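Local coordinates for FAD:protein FMN transferase (Pseudomonas stutzeri ATCC 14405 = CCUG 16156, PDB 5MGY) that probably transfers FMN from FAD to a threonine side chain of target proteins, in a magnesium-dependent reaction, and matures NosR for nitrous oxide reduction, at residues A[47-52]-A[161-166]; A[60-65]-A[153-158]; A[78-83]-A[143-148]. All blocks are in the same frame, centred on the assembly; numbering follows the deposited sequence.

Interaction 1 (A[47-52]-A[161-166]); sequences GQLDKQ and GYAVDL. Unlike the reference sequence in segment 47-52: Gln48 (reference Glu).
Leu49 holds its CG anti to its own carbonyl carbon (chi1 -71°) and Tyr162 swings its ring anti to the backbone nitrogen (chi1 -179°), so that a forked leucine end arrives beside a tyrosine ring between two helices. The methyls of Leu49 divide the work. CD1 meets the methyl of Ala163, with Leu49 CD1 and Ala163 CB 3.3 Å apart. Leu49 CD2 comes in at the edge of the Tyr162 ring, close to its plane, 3.5 Å from Tyr162 CD2. One face of that ring is met by Leu166, one turn further on, whose CD1 lies 3.2 Å above the plane of the Tyr162 ring, toward its rim; this same Leu166 CD1 is 4.4 Å from Leu49 CD2. Leu49 therefore fits against Tyr162, Ala163 and Leu166 on one side of the facing helix, an entirely apolar contact. The axes of the two short segments run roughly antiparallel, 145° between their directions and 11.2 Å apart at closest approach, a wide spacing bridged mainly by the single leucine. The hydroxyl of Tyr162 has a polar mate, a hydrogen bond with Glu82. At the start of 161-166, Gly161 N donates to OD1 of Asp271, a magnesium ligand, a bond consistent with orienting that carboxylate. Around the contact, helix 78-93 packs on Tyr162 through Met79 and Leu83, helix 267-292 reaches it through Leu268, and Ala163 rests on Ile183 of strand 179-183 in the large antiparallel sheet.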
ATOM      1  N   GLY A  47       3.085 -16.469  -2.482  1.00 49.03           N
ATOM      2  CA  GLY A  47       3.549 -17.382  -1.462  1.00 47.11           C
ATOM      3  C   GLY A  47       4.826 -16.889  -0.862  1.00 43.67           C
ATOM      4  O   GLY A  47       4.976 -17.022   0.332  1.00 46.74           O
ATOM      5  N   GLN A  48       5.742 -16.374  -1.675  1.00 38.65           N
ATOM      6  CA  GLN A  48       6.968 -15.889  -1.137  1.00 43.92           C
ATOM      7  C   GLN A  48       6.682 -14.693  -0.220  1.00 46.21           C
ATOM      8  O   GLN A  48       7.326 -14.540   0.818  1.00 50.14           O
ATOM      9  CB  GLN A  48       7.894 -15.400  -2.200  1.00 46.03           C
ATOM     10  CG  GLN A  48       8.593 -16.435  -3.003  1.00 49.31           C
ATOM     11  CD  GLN A  48       9.355 -15.768  -4.129  1.00 51.95           C
ATOM     12  OE1 GLN A  48       9.082 -16.000  -5.329  1.00 49.87           O
ATOM     13  NE2 GLN A  48      10.299 -14.875  -3.750  1.00 53.41           N
ATOM     14  N   LEU A  49       5.752 -13.827  -0.614  1.00 43.31           N
ATOM     15  CA  LEU A  49       5.505 -12.638   0.178  1.00 42.43           C
ATOM     16  C   LEU A  49       4.967 -13.030   1.513  1.00 42.60           C
ATOM     17  O   LEU A  49       5.383 -12.482   2.521  1.00 43.19           O
ATOM     18  CB  LEU A  49       4.552 -11.667  -0.497  1.00 39.77           C
ATOM     19  CG  LEU A  49       5.128 -10.945  -1.704  1.00 38.35           C
ATOM     20  CD1 LEU A  49       4.043 -10.314  -2.545  1.00 38.46           C
ATOM     21  CD2 LEU A  49       6.029  -9.848  -1.303  1.00 38.05           C
ATOM     22  N   ASP A  50       4.071 -13.997   1.525  1.00 42.63           N
ATOM     23  CA  ASP A  50       3.461 -14.424   2.757  1.00 45.87           C
ATOM     24  C   ASP A  50       4.506 -15.084   3.687  1.00 47.77           C
ATOM     25  O   ASP A  50       4.507 -14.888   4.871  1.00 52.47           O
ATOM     26  CB  ASP A  50       2.384 -15.397   2.415  1.00 49.88           C
ATOM     27  CG  ASP A  50       1.270 -15.446   3.446  1.00 55.22           C
ATOM     28  OD1 ASP A  50       0.153 -15.344   3.119  1.00 56.79           O
ATOM     29  OD2 ASP A  50       1.367 -15.672   4.613  1.00 61.14           O
ATOM     30  N   LYS A  51       5.396 -15.863   3.128  1.00 49.53           N
ATOM     31  CA  LYS A  51       6.370 -16.592   3.916  1.00 49.81           C
ATOM     32  C   LYS A  51       7.398 -15.634   4.476  1.00 45.57           C
ATOM     33  O   LYS A  51       7.814 -15.837   5.577  1.00 48.22           O
ATOM     34  CB  LYS A  51       7.053 -17.682   3.046  1.00 50.38           C
ATOM     35  CG  LYS A  51       7.685 -18.801   3.821  1.00 52.02           C
ATOM     36  CD  LYS A  51       9.125 -18.524   4.199  1.00 54.90           C
ATOM     37  CE  LYS A  51       9.554 -19.476   5.311  1.00 58.07           C
ATOM     38  NZ  LYS A  51      10.719 -18.934   6.061  1.00 59.52           N
ATOM     39  N   GLN A  52       7.831 -14.649   3.685  1.00 42.69           N
ATOM     40  CA  GLN A  52       8.877 -13.704   4.078  1.00 41.51           C
ATOM     41  C   GLN A  52       8.290 -12.593   5.003  1.00 39.48           C
ATOM     42  O   GLN A  52       8.860 -12.315   6.048  1.00 41.03           O
ATOM     43  CB  GLN A  52       9.639 -13.115   2.837  1.00 40.78           C
ATOM     44  CG  GLN A  52      10.414 -14.128   1.979  1.00 40.02           C
ATOM     45  CD  GLN A  52      11.382 -13.499   0.973  1.00 40.61           C
ATOM     46  OE1 GLN A  52      12.119 -12.593   1.275  1.00 45.63           O
ATOM     47  NE2 GLN A  52      11.401 -14.005  -0.213  1.00 43.79           N
ATOM     48  N   GLY A 161       1.348  -3.227  -2.864  1.00 24.44           N
ATOM     49  CA  GLY A 161       1.957  -2.537  -3.956  1.00 26.46           C
ATOM     50  C   GLY A 161       3.209  -3.111  -4.561  1.00 26.86           C
ATOM     51  O   GLY A 161       3.417  -2.963  -5.770  1.00 27.76           O
ATOM     52  N   TYR A 162       4.084  -3.610  -3.681  1.00 27.49           N
ATOM     53  CA  TYR A 162       5.276  -4.351  -4.033  1.00 28.54           C
ATOM     54  C   TYR A 162       4.884  -5.595  -4.848  1.00 27.57           C
ATOM     55  O   TYR A 162       5.453  -5.837  -5.905  1.00 29.26           O
ATOM     56  CB  TYR A 162       5.987  -4.746  -2.762  1.00 30.16           C
ATOM     57  CG  TYR A 162       7.252  -5.507  -2.967  1.00 33.21           C
ATOM     58  CD1 TYR A 162       8.273  -4.987  -3.750  1.00 33.85           C
ATOM     59  CD2 TYR A 162       7.450  -6.776  -2.340  1.00 36.08           C
ATOM     60  CE1 TYR A 162       9.460  -5.686  -3.902  1.00 35.85           C
ATOM     61  CE2 TYR A 162       8.635  -7.482  -2.481  1.00 35.40           C
ATOM     62  CZ  TYR A 162       9.629  -6.935  -3.267  1.00 36.38           C
ATOM     63  OH  TYR A 162      10.798  -7.613  -3.425  1.00 38.53           O
ATOM     64  N   ALA A 163       3.872  -6.318  -4.380  1.00 26.23           N
ATOM     65  CA  ALA A 163       3.351  -7.514  -5.040  1.00 27.00           C
ATOM     66  C   ALA A 163       2.943  -7.223  -6.490  1.00 28.29           C
ATOM     67  O   ALA A 163       3.228  -8.017  -7.370  1.00 31.03           O
ATOM     68  CB  ALA A 163       2.184  -8.122  -4.246  1.00 25.60           C
ATOM     69  N   VAL A 164       2.323  -6.068  -6.728  1.00 29.29           N
ATOM     70  CA  VAL A 164       1.873  -5.654  -8.040  1.00 29.53           C
ATOM     71  C   VAL A 164       3.102  -5.447  -8.925  1.00 30.44           C
ATOM     72  O   VAL A 164       3.136  -5.885 -10.089  1.00 30.69           O
ATOM     73  CB  VAL A 164       1.028  -4.357  -7.916  1.00 29.60           C
ATOM     74  CG1 VAL A 164       0.841  -3.636  -9.262  1.00 30.82           C
ATOM     75  CG2 VAL A 164      -0.327  -4.690  -7.345  1.00 29.90           C
ATOM     76  N   ASP A 165       4.123  -4.787  -8.365  1.00 30.58           N
ATOM     77  CA  ASP A 165       5.316  -4.474  -9.131  1.00 29.65           C
ATOM     78  C   ASP A 165       6.008  -5.790  -9.466  1.00 31.60           C
ATOM     79  O   ASP A 165       6.361  -5.980 -10.634  1.00 35.66           O
ATOM     80  CB  ASP A 165       6.271  -3.495  -8.433  1.00 27.75           C
ATOM     81  CG  ASP A 165       5.765  -2.046  -8.389  1.00 28.21           C
ATOM     82  OD1 ASP A 165       4.961  -1.621  -9.263  1.00 29.53           O
ATOM     83  OD2 ASP A 165       6.208  -1.269  -7.479  1.00 27.95           O
ATOM     84  N   LEU A 166       6.136  -6.703  -8.497  1.00 29.91           N
ATOM     85  CA  LEU A 166       6.755  -8.005  -8.774  1.00 30.74           C
ATOM     86  C   LEU A 166       6.015  -8.813  -9.840  1.00 30.46           C
ATOM     87  O   LEU A 166       6.643  -9.368 -10.733  1.00 31.93           O
ATOM     88  CB  LEU A 166       6.963  -8.855  -7.506  1.00 29.38           C
ATOM     89  CG  LEU A 166       8.007  -8.324  -6.492  1.00 30.36           C
ATOM     90  CD1 LEU A 166       7.889  -9.144  -5.187  1.00 30.53           C
ATOM     91  CD2 LEU A 166       9.446  -8.231  -7.053  1.00 27.97           C
TER

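Interaction 2 (A[60-65]-A[153-158]); sequences SDVERF and LDFNSI. With MG (magnesium ion), chain I.
Val62, in the first turn of a short helix, faces Leu153, in an extended stretch of loop, with 6.9 Å between Val62 CA and Leu153 CA. Ser60 is the N-cap of that helix: its OG accepts from Glu63 N at 3.0 Å. The opposing chain stays extended through Asp154, then turns. There Asp154 OD2 takes the backbone N of Asn156 at 2.8 Å, nearly along the C-O axis of the carboxylate, which makes an Asx turn. Val62 carries the centre of the contact through CG2, anti to the backbone N, which touches two groups: it lies 3.9 Å from Leu153 CB and 3.8 Å from Phe155 CE2, at the edge of the Phe155 ring near its plane. The turned loop leads straight into the magnesium site of this ApbE-family fold, where Ser157 O binds the ion at 2.4 Å and Asp271 and Thr275 contribute the other protein ligands. Phe65, one helical turn beyond Val62, crosses Leu153 obliquely, its CE2 3.8 Å from Leu153 CD1. The same Phe65 ring makes a cation-pi contact with Lys147, while Phe155 packs on Val80, Leu83 and Val84 of helix 78-93. On another side of the short helix Arg64 NH1 reaches back to Asp61 OD1 at 2.7 Å, a salt bridge with that oxygen only 5° out of the Arg64 guanidinium plane; Glu74 gives Arg64 a second carboxylate partner.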
ATOM      1  N   SER A  60       7.187 -17.022   9.565  1.00 44.73           N
ATOM      2  CA  SER A  60       7.664 -16.043   8.648  1.00 43.67           C
ATOM      3  C   SER A  60       9.011 -15.491   9.039  1.00 45.28           C
ATOM      4  O   SER A  60       9.382 -15.469  10.235  1.00 48.01           O
ATOM      5  CB  SER A  60       6.657 -14.923   8.467  1.00 42.07           C
ATOM      6  OG  SER A  60       6.615 -14.099   9.581  1.00 39.48           O
ATOM      7  N   ASP A  61       9.732 -15.015   8.019  1.00 44.64           N
ATOM      8  CA  ASP A  61      11.022 -14.403   8.239  1.00 47.31           C
ATOM      9  C   ASP A  61      10.877 -13.143   9.091  1.00 47.52           C
ATOM     10  O   ASP A  61      11.551 -12.967  10.106  1.00 47.58           O
ATOM     11  CB  ASP A  61      11.707 -14.176   6.917  1.00 49.32           C
ATOM     12  CG  ASP A  61      12.028 -15.494   6.225  1.00 55.77           C
ATOM     13  OD1 ASP A  61      13.037 -16.152   6.587  1.00 62.36           O
ATOM     14  OD2 ASP A  61      11.240 -15.925   5.363  1.00 59.29           O
ATOM     15  N   VAL A  62       9.932 -12.297   8.731  1.00 46.97           N
ATOM     16  CA  VAL A  62       9.734 -11.105   9.514  1.00 44.94           C
ATOM     17  C   VAL A  62       9.368 -11.485  10.918  1.00 44.00           C
ATOM     18  O   VAL A  62       9.829 -10.834  11.792  1.00 45.71           O
ATOM     19  CB  VAL A  62       8.707 -10.142   8.915  1.00 45.14           C
ATOM     20  CG1 VAL A  62       7.331 -10.744   8.897  1.00 48.82           C
ATOM     21  CG2 VAL A  62       8.613  -8.880   9.719  1.00 45.27           C
ATOM     22  N   GLU A  63       8.596 -12.541  11.164  1.00 45.53           N
ATOM     23  CA  GLU A  63       8.294 -12.932  12.584  1.00 47.29           C
ATOM     24  C   GLU A  63       9.469 -13.495  13.360  1.00 45.78           C
ATOM     25  O   GLU A  63       9.521 -13.338  14.594  1.00 46.43           O
ATOM     26  CB  GLU A  63       7.108 -13.887  12.740  1.00 49.35           C
ATOM     27  CG  GLU A  63       5.745 -13.186  12.655  1.00 52.51           C
ATOM     28  CD  GLU A  63       5.399 -12.267  13.831  1.00 53.66           C
ATOM     29  OE1 GLU A  63       5.084 -12.800  14.902  1.00 57.17           O
ATOM     30  OE2 GLU A  63       5.375 -11.026  13.666  1.00 55.21           O
ATOM     31  N   ARG A  64      10.392 -14.141  12.654  1.00 42.39           N
ATOM     32  CA  ARG A  64      11.623 -14.553  13.263  1.00 40.97           C
ATOM     33  C   ARG A  64      12.434 -13.313  13.718  1.00 39.78           C
ATOM     34  O   ARG A  64      12.900 -13.266  14.852  1.00 38.53           O
ATOM     35  CB  ARG A  64      12.401 -15.413  12.277  1.00 42.85           C
ATOM     36  CG  ARG A  64      13.610 -16.108  12.875  1.00 44.00           C
ATOM     37  CD  ARG A  64      14.374 -16.894  11.844  1.00 44.49           C
ATOM     38  NE  ARG A  64      15.261 -16.027  11.029  1.00 45.13           N
ATOM     39  CZ  ARG A  64      15.127 -15.784   9.728  1.00 41.66           C
ATOM     40  NH1 ARG A  64      14.105 -16.327   9.060  1.00 41.15           N
ATOM     41  NH2 ARG A  64      16.009 -14.982   9.109  1.00 40.04           N
ATOM     42  N   PHE A  65      12.559 -12.316  12.834  1.00 39.52           N
ATOM     43  CA  PHE A  65      13.156 -10.993  13.177  1.00 37.41           C
ATOM     44  C   PHE A  65      12.446 -10.268  14.325  1.00 38.14           C
ATOM     45  O   PHE A  65      13.073  -9.757  15.241  1.00 38.31           O
ATOM     46  CB  PHE A  65      13.167 -10.067  11.978  1.00 35.63           C
ATOM     47  CG  PHE A  65      13.927  -8.813  12.215  1.00 33.84           C
ATOM     48  CD1 PHE A  65      15.306  -8.851  12.315  1.00 32.86           C
ATOM     49  CD2 PHE A  65      13.270  -7.606  12.389  1.00 33.00           C
ATOM     50  CE1 PHE A  65      16.024  -7.717  12.576  1.00 32.11           C
ATOM     51  CE2 PHE A  65      13.978  -6.469  12.649  1.00 31.46           C
ATOM     52  CZ  PHE A  65      15.352  -6.522  12.742  1.00 31.78           C
ATOM     53  N   LEU A 153       8.500  -5.258  13.064  1.00 32.67           N
ATOM     54  CA  LEU A 153       8.172  -4.776  11.756  1.00 30.60           C
ATOM     55  C   LEU A 153       6.831  -5.231  11.276  1.00 30.67           C
ATOM     56  O   LEU A 153       6.301  -6.236  11.733  1.00 31.91           O
ATOM     57  CB  LEU A 153       9.232  -5.216  10.779  1.00 30.96           C
ATOM     58  CG  LEU A 153      10.661  -4.760  11.145  1.00 30.68           C
ATOM     59  CD1 LEU A 153      11.645  -5.054  10.018  1.00 31.14           C
ATOM     60  CD2 LEU A 153      10.697  -3.304  11.521  1.00 29.42           C
ATOM     61  N   ASP A 154       6.258  -4.421  10.395  1.00 32.46           N
ATOM     62  CA  ASP A 154       4.984  -4.701   9.698  1.00 34.89           C
ATOM     63  C   ASP A 154       5.064  -4.041   8.307  1.00 34.41           C
ATOM     64  O   ASP A 154       5.322  -2.845   8.178  1.00 34.39           O
ATOM     65  CB  ASP A 154       3.762  -4.151  10.462  1.00 36.74           C
ATOM     66  CG  ASP A 154       2.424  -4.646   9.889  1.00 38.64           C
ATOM     67  OD1 ASP A 154       1.512  -5.128  10.636  1.00 42.44           O
ATOM     68  OD2 ASP A 154       2.293  -4.589   8.668  1.00 38.92           O
ATOM     69  N   PHE A 155       4.803  -4.820   7.278  1.00 33.67           N
ATOM     70  CA  PHE A 155       5.052  -4.383   5.950  1.00 34.33           C
ATOM     71  C   PHE A 155       3.770  -4.053   5.201  1.00 33.70           C
ATOM     72  O   PHE A 155       3.813  -3.777   3.997  1.00 35.61           O
ATOM     73  CB  PHE A 155       5.884  -5.483   5.206  1.00 37.68           C
ATOM     74  CG  PHE A 155       7.341  -5.490   5.599  1.00 37.34           C
ATOM     75  CD1 PHE A 155       8.209  -4.479   5.168  1.00 36.37           C
ATOM     76  CD2 PHE A 155       7.823  -6.479   6.417  1.00 37.38           C
ATOM     77  CE1 PHE A 155       9.525  -4.466   5.578  1.00 37.83           C
ATOM     78  CE2 PHE A 155       9.139  -6.478   6.824  1.00 38.55           C
ATOM     79  CZ  PHE A 155       9.997  -5.464   6.415  1.00 38.72           C
ATOM     80  N   ASN A 156       2.636  -4.051   5.901  1.00 33.79           N
ATOM     81  CA  ASN A 156       1.308  -4.021   5.257  1.00 32.22           C
ATOM     82  C   ASN A 156       1.083  -2.735   4.512  1.00 31.93           C
ATOM     83  O   ASN A 156       0.415  -2.738   3.527  1.00 34.11           O
ATOM     84  CB  ASN A 156       0.141  -4.268   6.240  1.00 31.80           C
ATOM     85  CG  ASN A 156      -0.429  -5.693   6.195  1.00 31.53           C
ATOM     86  OD1 ASN A 156      -0.447  -6.365   5.175  1.00 32.56           O
ATOM     87  ND2 ASN A 156      -0.967  -6.110   7.299  1.00 31.74           N
ATOM     88  N   SER A 157       1.698  -1.649   4.920  1.00 34.81           N
ATOM     89  CA  SER A 157       1.459  -0.363   4.279  1.00 35.44           C
ATOM     90  C   SER A 157       2.015  -0.316   2.849  1.00 33.77           C
ATOM     91  O   SER A 157       1.469   0.452   2.009  1.00 34.81           O
ATOM     92  CB  SER A 157       2.009   0.778   5.145  1.00 36.07           C
ATOM     93  OG  SER A 157       3.392   0.652   5.274  1.00 39.33           O
ATOM     94  N   ILE A 158       3.051  -1.136   2.590  1.00 31.13           N
ATOM     95  CA  ILE A 158       3.624  -1.384   1.222  1.00 31.77           C
ATOM     96  C   ILE A 158       3.558  -2.769   0.505  1.00 31.38           C
ATOM     97  O   ILE A 158       3.879  -2.850  -0.704  1.00 29.65           O
ATOM     98  CB  ILE A 158       5.078  -0.897   1.086  1.00 30.17           C
ATOM     99  CG1 ILE A 158       5.979  -1.431   2.166  1.00 32.93           C
ATOM    100  CG2 ILE A 158       5.094   0.574   1.189  1.00 31.11           C
ATOM    101  CD1 ILE A 158       7.476  -1.080   1.979  1.00 31.62           C
TER
HETATM  102 MG    MG I 401      -0.815   0.986   2.166  1.00 51.00          MG

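Interaction 3 (A[78-83]-A[143-148]); sequences DMVREL and DRLCKA
One face of the Arg81 guanidinium covers the backbone of Asp143, with Asp143 CA 3.7 Å above the plane and offset toward the rim. Away from Asp143, Arg81 NH2 forms a salt bridge with Asp78 OD1 at 2.9 Å, meeting the anti lone pair from a position tilted 23° out of the guanidinium plane. Arg81 NE comes within 3.4 Å of Asp143 O at an angle too poor for a bond; its hydrogen bond goes to Met76 O. A bend at chi3 (-60°) turns the guanidinium against Asp143, Arg81 CZ 3.8 Å from Asp143 CA; Arg81 CD itself lies 3.7 Å from Asp143 C. The contact thus lays the first turns of helix 78-93 against the central strand of a small three-stranded antiparallel sheet, whose strands 73-75 and 144-147 are also tied by the Cys73-Cys146 disulfide. A leucine in place of Arg81 would probably leave Asp78 without its salt-bridge mate, Met76 O without this donor and the Asp143 backbone less covered. Deeper in, Val80 and Leu145 meet at about a right angle, with Val80 CG1 3.9 Å from Leu145 CD1. Leu153 touches the same leucine.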
ATOM      1  N   ASP A  78      16.227 -11.188   0.663  1.00 57.75           N
ATOM      2  CA  ASP A  78      16.247 -10.023  -0.247  1.00 56.53           C
ATOM      3  C   ASP A  78      15.030  -9.109  -0.142  1.00 50.27           C
ATOM      4  O   ASP A  78      15.204  -7.909   0.034  1.00 45.56           O
ATOM      5  CB  ASP A  78      16.436 -10.518  -1.699  1.00 59.68           C
ATOM      6  CG  ASP A  78      17.901 -10.992  -1.994  1.00 62.12           C
ATOM      7  OD1 ASP A  78      18.860 -10.778  -1.177  1.00 56.77           O
ATOM      8  OD2 ASP A  78      18.081 -11.575  -3.086  1.00 61.85           O
ATOM      9  N   MET A  79      13.828  -9.697  -0.228  1.00 48.05           N
ATOM     10  CA  MET A  79      12.580  -8.954  -0.129  1.00 45.96           C
ATOM     11  C   MET A  79      12.546  -8.044   1.061  1.00 47.93           C
ATOM     12  O   MET A  79      12.117  -6.887   0.931  1.00 58.26           O
ATOM     13  CB  MET A  79      11.366  -9.843   0.035  1.00 44.98           C
ATOM     14  CG  MET A  79      10.785 -10.288  -1.258  1.00 48.09           C
ATOM     15  SD  MET A  79       9.282 -11.219  -0.916  1.00 54.87           S
ATOM     16  CE  MET A  79       9.140 -12.031  -2.547  1.00 55.70           C
ATOM     17  N   VAL A  80      12.900  -8.587   2.231  1.00 42.16           N
ATOM     18  CA  VAL A  80      12.698  -7.876   3.482  1.00 36.37           C
ATOM     19  C   VAL A  80      13.619  -6.669   3.475  1.00 36.35           C
ATOM     20  O   VAL A  80      13.218  -5.580   3.883  1.00 36.40           O
ATOM     21  CB  VAL A  80      12.962  -8.767   4.682  1.00 34.98           C
ATOM     22  CG1 VAL A  80      12.994  -7.941   5.959  1.00 34.80           C
ATOM     23  CG2 VAL A  80      11.916  -9.827   4.782  1.00 34.95           C
ATOM     24  N   ARG A  81      14.830  -6.872   2.978  1.00 38.69           N
ATOM     25  CA  ARG A  81      15.823  -5.817   2.895  1.00 42.27           C
ATOM     26  C   ARG A  81      15.504  -4.839   1.802  1.00 44.47           C
ATOM     27  O   ARG A  81      15.705  -3.658   1.991  1.00 48.61           O
ATOM     28  CB  ARG A  81      17.239  -6.380   2.745  1.00 43.60           C
ATOM     29  CG  ARG A  81      17.783  -6.764   4.106  1.00 45.76           C
ATOM     30  CD  ARG A  81      19.113  -7.511   4.136  1.00 48.56           C
ATOM     31  NE  ARG A  81      19.069  -8.791   3.412  1.00 50.32           N
ATOM     32  CZ  ARG A  81      19.422  -8.956   2.131  1.00 52.67           C
ATOM     33  NH1 ARG A  81      19.845  -7.906   1.393  1.00 52.49           N
ATOM     34  NH2 ARG A  81      19.334 -10.172   1.580  1.00 50.96           N
ATOM     35  N   GLU A  82      14.997  -5.308   0.666  1.00 46.26           N
ATOM     36  CA  GLU A  82      14.506  -4.393  -0.345  1.00 46.96           C
ATOM     37  C   GLU A  82      13.404  -3.471   0.283  1.00 42.90           C
ATOM     38  O   GLU A  82      13.445  -2.261   0.150  1.00 42.89           O
ATOM     39  CB  GLU A  82      13.991  -5.155  -1.603  1.00 53.09           C
ATOM     40  CG  GLU A  82      13.907  -4.286  -2.879  1.00 57.94           C
ATOM     41  CD  GLU A  82      13.089  -4.875  -4.029  1.00 59.00           C
ATOM     42  OE1 GLU A  82      12.596  -4.095  -4.921  1.00 56.94           O
ATOM     43  OE2 GLU A  82      12.964  -6.121  -4.040  1.00 58.54           O
ATOM     44  N   LEU A  83      12.471  -4.057   0.999  1.00 37.14           N
ATOM     45  CA  LEU A  83      11.367  -3.326   1.505  1.00 36.43           C
ATOM     46  C   LEU A  83      11.751  -2.422   2.636  1.00 38.15           C
ATOM     47  O   LEU A  83      11.172  -1.345   2.774  1.00 40.90           O
ATOM     48  CB  LEU A  83      10.265  -4.275   1.999  1.00 37.03           C
ATOM     49  CG  LEU A  83       9.455  -5.048   0.959  1.00 37.12           C
ATOM     50  CD1 LEU A  83       8.131  -5.387   1.576  1.00 40.32           C
ATOM     51  CD2 LEU A  83       9.165  -4.272  -0.299  1.00 39.19           C
ATOM     52  N   ASP A 143      23.823  -8.631   4.380  1.00 46.24           N
ATOM     53  CA  ASP A 143      22.616  -9.390   4.229  1.00 47.00           C
ATOM     54  C   ASP A 143      21.896  -9.481   5.573  1.00 46.96           C
ATOM     55  O   ASP A 143      20.970 -10.291   5.732  1.00 43.61           O
ATOM     56  CB  ASP A 143      22.944 -10.774   3.672  1.00 53.89           C
ATOM     57  CG  ASP A 143      23.863 -11.650   4.654  1.00 66.05           C
ATOM     58  OD1 ASP A 143      24.929 -11.144   5.164  1.00 67.70           O
ATOM     59  OD2 ASP A 143      23.501 -12.843   4.910  1.00 66.85           O
ATOM     60  N   ARG A 144      22.327  -8.689   6.564  1.00 49.67           N
ATOM     61  CA  ARG A 144      21.675  -8.704   7.888  1.00 52.80           C
ATOM     62  C   ARG A 144      20.795  -7.459   8.079  1.00 49.95           C
ATOM     63  O   ARG A 144      21.106  -6.416   7.508  1.00 45.75           O
ATOM     64  CB  ARG A 144      22.720  -8.794   9.002  1.00 56.45           C
ATOM     65  CG  ARG A 144      23.494 -10.107   9.038  1.00 63.06           C
ATOM     66  CD  ARG A 144      24.998  -9.926   9.175  1.00 70.46           C
ATOM     67  NE  ARG A 144      25.429  -9.692  10.563  1.00 77.10           N
ATOM     68  CZ  ARG A 144      26.009  -8.573  11.040  1.00 79.57           C
ATOM     69  NH1 ARG A 144      26.270  -7.532  10.244  1.00 83.09           N
ATOM     70  NH2 ARG A 144      26.353  -8.502  12.340  1.00 71.81           N
ATOM     71  N   LEU A 145      19.696  -7.614   8.838  1.00 45.64           N
ATOM     72  CA  LEU A 145      18.903  -6.503   9.342  1.00 44.42           C
ATOM     73  C   LEU A 145      19.249  -6.351  10.780  1.00 45.45           C
ATOM     74  O   LEU A 145      19.190  -7.331  11.488  1.00 46.39           O
ATOM     75  CB  LEU A 145      17.428  -6.820   9.373  1.00 43.26           C
ATOM     76  CG  LEU A 145      16.406  -6.305   8.393  1.00 42.46           C
ATOM     77  CD1 LEU A 145      15.025  -6.462   8.981  1.00 38.55           C
ATOM     78  CD2 LEU A 145      16.717  -4.851   8.084  1.00 45.08           C
ATOM     79  N   CYS A 146      19.482  -5.131  11.242  1.00 44.54           N
ATOM     80  CA  CYS A 146      19.842  -4.899  12.622  1.00 43.48           C
ATOM     81  C   CYS A 146      18.793  -4.082  13.320  1.00 42.96           C
ATOM     82  O   CYS A 146      18.134  -3.229  12.707  1.00 43.83           O
ATOM     83  CB  CYS A 146      21.182  -4.236  12.694  1.00 44.80           C
ATOM     84  SG  CYS A 146      22.383  -5.322  11.916  1.00 54.96           S
ATOM     85  N   LYS A 147      18.620  -4.353  14.611  1.00 40.60           N
ATOM     86  CA  LYS A 147      17.724  -3.555  15.399  1.00 40.66           C
ATOM     87  C   LYS A 147      18.330  -3.128  16.715  1.00 39.09           C
ATOM     88  O   LYS A 147      18.779  -3.981  17.480  1.00 40.39           O
ATOM     89  CB  LYS A 147      16.402  -4.274  15.601  1.00 41.15           C
ATOM     90  CG  LYS A 147      16.414  -5.505  16.468  1.00 40.93           C
ATOM     91  CD  LYS A 147      15.184  -6.305  16.123  1.00 42.37           C
ATOM     92  CE  LYS A 147      14.548  -6.939  17.309  1.00 44.55           C
ATOM     93  NZ  LYS A 147      13.302  -7.640  16.927  1.00 46.85           N
ATOM     94  N   ALA A 148      18.313  -1.808  16.977  1.00 35.13           N
ATOM     95  CA  ALA A 148      18.872  -1.239  18.192  1.00 33.98           C
ATOM     96  C   ALA A 148      17.936  -1.240  19.398  1.00 34.78           C
ATOM     97  O   ALA A 148      18.405  -1.106  20.512  1.00 38.64           O
ATOM     98  CB  ALA A 148      19.330   0.136  17.933  1.00 33.85           C
TER

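In the fold
Along the chain the three contacts close concentrically: 47-52, 60-65 and 78-83 come in order, and their partners 143-148, 153-158 and 161-166 follow in reverse, interaction 3 innermost and interaction 1 outermost. Their centres are about 12 Å apart (1 and 2), 15 Å (1 and 3) and 10 Å (2 and 3). Helix 78-93 takes part in interaction 3 and also borders the other two. A salt bridge between Lys51 and Asp61 joins interactions 1 and 2, and a probable hydrogen bond between Lys147 NZ and Phe65 O joins 2 and 3. Loop 153-158, which supplies a magnesium ligand, and the following helix 159-173 are thereby packed against the helices and small sheet beside the large antiparallel sheet.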